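Local atomic coordinates of peptidyl-tRNA hydrolase (Thermoplasma acidophilum, PDB entry 1RLK), a protein that probably hydrolyses peptidyl-tRNAs that drop off the ribosome during protein synthesis, releasing the N-acyl amino acid from the tRNA. Residues Asp41-Asn44 with Glu45-Asp48. Sequence-based numbering, arbitrary orientation.
Sequences DVFN and EWYD
The F43 ring meets two residues of the next helical turn, both on one side of its plane. Over one face, near the rim, comes the CB of Y47, 4.2 Å from F43 CZ; beside it the indole of W46 crosses at a slant, with F43 CD1 at the edge of the indole, 4.0 Å from W46 CE3. The F43 and Y47 rings run nearly parallel, their planes 20° apart, but are slid past one another with centroids 5.7 Å apart, so they hardly overlap and the phenol adds little stacking. F43 takes part because its CG stands trans to the backbone N (chi1 160°), which swings the ring along the helix to W46 and Y47, three and four residues on. The backbone keeps regular alpha-helical i to i+4 bonding: the amides of E45, W46, Y47 and D48 donate to the carbonyls of D41, V42, F43 and N44. The bond from Y47 N to F43 O measures 2.9 Å. This carbonyl is also covered by carbon, W46 CB 3.4 Å and Y47 CB 3.3 Å from F43 O. The contact spans successive turns of helix 40-48 at the surface of the PTH2 fold, its centre about 17 Å from that of the chain. Its inner side is marked by W46, the buried residue of the group, whose indole NE1 donates to R52 O ahead of strand 53-58. W46 packs on K3 and M5 of strand 3-10 and on A32 of helix 17-38, while F43 reaches M36 of that helix and V42 meets K3, joining helix 40-48 to both elements.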
loop_
_atom_site.group_PDB
_atom_site.type_symbol
_atom_site.label_atom_id
_atom_site.label_comp_id
_atom_site.label_asym_id
_atom_site.label_seq_id
_atom_site.Cartn_x
_atom_site.Cartn_y
_atom_site.Cartn_z
ATOM N N ASP A 41 -15.446 5.423 -9.580
ATOM C CA ASP A 41 -16.235 4.214 -9.810
ATOM C C ASP A 41 -15.573 2.978 -9.236
ATOM O O ASP A 41 -16.245 2.109 -8.689
ATOM C CB ASP A 41 -16.474 3.979 -11.300
ATOM C CG ASP A 41 -17.106 5.158 -11.984
ATOM O OD1 ASP A 41 -17.791 5.972 -11.313
ATOM O OD2 ASP A 41 -16.965 5.348 -13.213
ATOM N N VAL A 42 -14.258 2.894 -9.372
ATOM C CA VAL A 42 -13.509 1.763 -8.837
ATOM C C VAL A 42 -13.413 1.822 -7.300
ATOM O O VAL A 42 -13.457 0.796 -6.629
ATOM C CB VAL A 42 -12.099 1.704 -9.431
ATOM C CG1 VAL A 42 -11.239 0.666 -8.700
ATOM C CG2 VAL A 42 -12.178 1.404 -10.932
ATOM N N PHE A 43 -13.269 3.019 -6.760
ATOM C CA PHE A 43 -13.281 3.194 -5.321
ATOM C C PHE A 43 -14.618 2.768 -4.748
ATOM O O PHE A 43 -14.662 2.044 -3.765
ATOM C CB PHE A 43 -12.989 4.638 -4.924
ATOM C CG PHE A 43 -13.442 4.965 -3.539
ATOM C CD1 PHE A 43 -12.633 4.679 -2.451
ATOM C CD2 PHE A 43 -14.693 5.527 -3.320
ATOM C CE1 PHE A 43 -13.058 4.958 -1.168
ATOM C CE2 PHE A 43 -15.123 5.810 -2.046
ATOM C CZ PHE A 43 -14.298 5.525 -0.961
ATOM N N ASN A 44 -15.704 3.234 -5.360
ATOM C CA ASN A 44 -17.056 2.911 -4.913
ATOM C C ASN A 44 -17.351 1.415 -4.915
ATOM O O ASN A 44 -17.955 0.903 -3.979
ATOM C CB ASN A 44 -18.085 3.620 -5.795
ATOM C CG ASN A 44 -18.326 5.058 -5.379
ATOM O OD1 ASN A 44 -18.098 5.436 -4.232
ATOM N ND2 ASN A 44 -18.819 5.862 -6.315
ATOM N N GLU A 45 -16.925 0.716 -5.963
ATOM C CA GLU A 45 -17.165 -0.714 -6.060
ATOM C C GLU A 45 -16.404 -1.454 -4.973
ATOM O O GLU A 45 -16.981 -2.259 -4.253
ATOM C CB GLU A 45 -16.752 -1.237 -7.433
ATOM C CG GLU A 45 -16.988 -2.733 -7.612
ATOM C CD GLU A 45 -16.555 -3.240 -8.968
ATOM O OE1 GLU A 45 -16.603 -2.472 -9.954
ATOM O OE2 GLU A 45 -16.162 -4.413 -9.047
ATOM N N TRP A 46 -15.104 -1.180 -4.883
ATOM C CA TRP A 46 -14.256 -1.642 -3.779
ATOM C C TRP A 46 -14.920 -1.442 -2.426
ATOM O O TRP A 46 -15.015 -2.377 -1.643
ATOM C CB TRP A 46 -12.943 -0.863 -3.778
ATOM C CG TRP A 46 -11.968 -1.232 -2.695
ATOM C CD1 TRP A 46 -11.340 -2.424 -2.536
ATOM C CD2 TRP A 46 -11.463 -0.371 -1.659
ATOM N NE1 TRP A 46 -10.490 -2.373 -1.456
ATOM C CE2 TRP A 46 -10.544 -1.125 -0.900
ATOM C CE3 TRP A 46 -11.698 0.957 -1.295
ATOM C CZ2 TRP A 46 -9.854 -0.593 0.203
ATOM C CZ3 TRP A 46 -11.016 1.493 -0.183
ATOM C CH2 TRP A 46 -10.111 0.720 0.545
ATOM N N TYR A 47 -15.365 -0.218 -2.172
ATOM C CA TYR A 47 -15.875 0.164 -0.860
ATOM C C TYR A 47 -17.195 -0.552 -0.541
ATOM O O TYR A 47 -17.418 -0.969 0.591
ATOM C CB TYR A 47 -16.037 1.683 -0.765
ATOM C CG TYR A 47 -16.369 2.163 0.631
ATOM C CD1 TYR A 47 -15.372 2.294 1.595
ATOM C CD2 TYR A 47 -17.691 2.438 1.001
ATOM C CE1 TYR A 47 -15.668 2.705 2.880
ATOM C CE2 TYR A 47 -18.000 2.859 2.287
ATOM C CZ TYR A 47 -16.984 2.992 3.224
ATOM O OH TYR A 47 -17.280 3.398 4.510
ATOM N N ASP A 48 -18.034 -0.731 -1.556
ATOM C CA ASP A 48 -19.343 -1.354 -1.390
ATOM C C ASP A 48 -19.233 -2.878 -1.278
ATOM O O ASP A 48 -20.139 -3.531 -0.762
ATOM C CB ASP A 48 -20.291 -0.921 -2.532
ATOM C CG ASP A 48 -20.672 0.578 -2.451
ATOM O OD1 ASP A 48 -20.420 1.216 -1.399
ATOM O OD2 ASP A 48 -21.214 1.215 -3.389
#